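PDB 7C6D: chitosanase from Bacillus subtilis subsp. subtilis str. 168, which cuts the beta-(1->4) linkages between glucosamine units inside partly acetylated chitosan chains, as an endo-acting glycoside hydrolase of family 46. Local coordinates for residues D190-P195 and E206-V211. The protein carries 1 engineered substitution. Sequence-based numbering, arbitrary orientation.
Sequences DDLMNP and ESVARV. With GCS (2-amino-2-deoxy-beta-D-glucopyranose), chain B; GCS (2-amino-2-deoxy-beta-D-glucopyranose), chain C.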
# COMPACT_ATOMS: atom_id res chain seq x y z
N ASP A 190 -7.60 8.42 11.88
CA ASP A 190 -8.81 7.97 12.55
C ASP A 190 -9.26 6.61 12.03
O ASP A 190 -9.72 5.76 12.80
CB ASP A 190 -9.92 9.01 12.38
CG ASP A 190 -9.68 10.26 13.21
OD1 ASP A 190 -8.81 10.24 14.11
OD2 ASP A 190 -10.39 11.26 12.97
N ASP A 191 -9.13 6.38 10.72
CA ASP A 191 -9.53 5.10 10.16
C ASP A 191 -8.61 3.97 10.62
O ASP A 191 -9.08 2.86 10.91
CB ASP A 191 -9.52 5.17 8.63
CG ASP A 191 -10.13 3.94 8.01
OD1 ASP A 191 -11.35 3.73 8.23
OD2 ASP A 191 -9.41 3.17 7.34
N LEU A 192 -7.31 4.24 10.71
CA LEU A 192 -6.37 3.22 11.18
C LEU A 192 -6.61 2.87 12.64
O LEU A 192 -6.42 1.71 13.04
CB LEU A 192 -4.94 3.71 10.99
CG LEU A 192 -4.48 3.85 9.53
CD1 LEU A 192 -3.08 4.47 9.50
CD2 LEU A 192 -4.51 2.51 8.81
N MET A 193 -7.04 3.84 13.45
CA MET A 193 -7.27 3.60 14.86
C MET A 193 -8.56 2.83 15.13
O MET A 193 -8.62 2.05 16.08
CB MET A 193 -7.29 4.92 15.64
CG MET A 193 -5.93 5.59 15.77
SD MET A 193 -4.74 4.56 16.66
CE MET A 193 -5.49 4.51 18.29
N ASN A 194 -9.59 3.06 14.32
CA ASN A 194 -10.89 2.41 14.52
C ASN A 194 -11.53 2.10 13.18
O ASN A 194 -12.53 2.71 12.79
CB ASN A 194 -11.80 3.27 15.39
CG ASN A 194 -11.31 3.38 16.80
OD1 ASN A 194 -11.38 2.42 17.57
ND2 ASN A 194 -10.77 4.54 17.16
N PRO A 195 -10.97 1.14 12.44
CA PRO A 195 -11.53 0.82 11.12
C PRO A 195 -12.86 0.11 11.24
O PRO A 195 -13.19 -0.50 12.25
CB PRO A 195 -10.47 -0.12 10.52
CG PRO A 195 -9.83 -0.76 11.72
CD PRO A 195 -9.80 0.32 12.76
N GLU A 206 -1.27 -0.26 15.10
CA GLU A 206 0.18 -0.20 15.22
C GLU A 206 0.86 0.37 13.99
O GLU A 206 2.10 0.45 13.98
CB GLU A 206 0.74 -1.59 15.54
CG GLU A 206 0.15 -2.22 16.78
CD GLU A 206 0.21 -1.29 17.98
OE1 GLU A 206 -0.79 -1.22 18.74
OE2 GLU A 206 1.25 -0.64 18.18
N SER A 207 0.10 0.78 12.98
CA SER A 207 0.65 1.35 11.75
C SER A 207 0.51 2.86 11.68
O SER A 207 0.96 3.45 10.69
CB SER A 207 -0.02 0.71 10.53
OG SER A 207 -1.33 1.24 10.32
N VAL A 208 -0.10 3.50 12.69
CA VAL A 208 -0.41 4.93 12.60
C VAL A 208 0.83 5.79 12.49
O VAL A 208 0.74 6.94 12.02
CB VAL A 208 -1.32 5.40 13.77
CG1 VAL A 208 -2.68 4.73 13.70
CG2 VAL A 208 -0.65 5.19 15.12
N ALA A 209 2.00 5.29 12.90
CA ALA A 209 3.22 6.08 12.79
C ALA A 209 3.48 6.53 11.36
O ALA A 209 4.12 7.56 11.15
CB ALA A 209 4.41 5.31 13.33
N ARG A 210 3.00 5.78 10.36
CA ARG A 210 3.24 6.20 8.99
C ARG A 210 2.57 7.53 8.69
O ARG A 210 3.10 8.32 7.90
CB ARG A 210 2.79 5.12 7.99
CG ARG A 210 1.28 4.95 7.82
CD ARG A 210 0.96 3.51 7.39
NE ARG A 210 1.36 3.21 6.01
CZ ARG A 210 1.53 1.97 5.56
NH1 ARG A 210 1.37 0.93 6.38
NH2 ARG A 210 1.86 1.78 4.29
N VAL A 211 1.43 7.80 9.32
CA VAL A 211 0.77 9.10 9.14
C VAL A 211 1.68 10.21 9.64
O VAL A 211 1.80 11.26 8.99
CB VAL A 211 -0.61 9.12 9.82
CG1 VAL A 211 -1.22 10.52 9.76
CG2 VAL A 211 -1.52 8.10 9.16
C1 GCS B . 6.38 -2.05 13.04
C2 GCS B . 5.03 -1.40 12.80
C3 GCS B . 4.18 -2.27 11.88
C4 GCS B . 4.92 -2.73 10.61
C5 GCS B . 6.36 -3.14 10.91
C6 GCS B . 7.19 -3.20 9.64
N2 GCS B . 4.32 -1.21 14.05
O1 GCS B . 7.19 -1.20 13.85
O3 GCS B . 3.01 -1.52 11.55
O4 GCS B . 4.31 -3.87 10.12
O5 GCS B . 7.00 -2.20 11.77
O6 GCS B . 8.51 -3.67 9.95
C1 GCS C . 3.69 -3.71 8.84
C2 GCS C . 3.39 -5.08 8.24
C3 GCS C . 2.71 -4.86 6.90
C4 GCS C . 1.40 -4.09 7.10
C5 GCS C . 1.74 -2.78 7.82
C6 GCS C . 0.51 -1.93 8.14
N2 GCS C . 4.60 -5.87 8.07
O3 GCS C . 2.49 -6.12 6.27
O4 GCS C . 0.74 -3.80 5.93
O5 GCS C . 2.45 -3.04 9.03
O6 GCS C . -0.36 -2.59 9.06
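Leu192 reaches from the last turn of helix 177-193 to Val208 with its CB and to Val211 and Ser207 with its methyls. Its CB lies 3.7 Å from CG1 of Val208, CD1 meets CG2 of Val211 at 4.0 Å, and CD2 rests 3.7 Å from OG of Ser207. CB points toward 206-211, and an extended chi2 (175°) carries the methyls onward; Trp204, Gln146 and His147 close in further, so a buried, purely apolar side chain suits the place. Within this all-helical part of the lysozyme-clan fold of family 46, the two helices are joined through helix 201-205, and Glu206, Ser207 and Arg210 line the bound glucosamine chain. Ser207 is small enough to fit between leucine and sugar: its OG is hydrogen-bonded with Trp204 O and Gln146 NE2, while its CB packs 3.6 Å from C6 of the chain C glucosamine. The carbonyl O of Glu206 accepts a 2.8 Å hydrogen bond from N2 of the chain B sugar. Nearer solvent, Met193 and Val208 are partly exposed yet close: Met193, bent at chi2 and chi3, lays its flexible thioether across Val208 at roughly a right angle, SD 3.6 Å from CG1. Compact branched methyls suit both valines to such close packing.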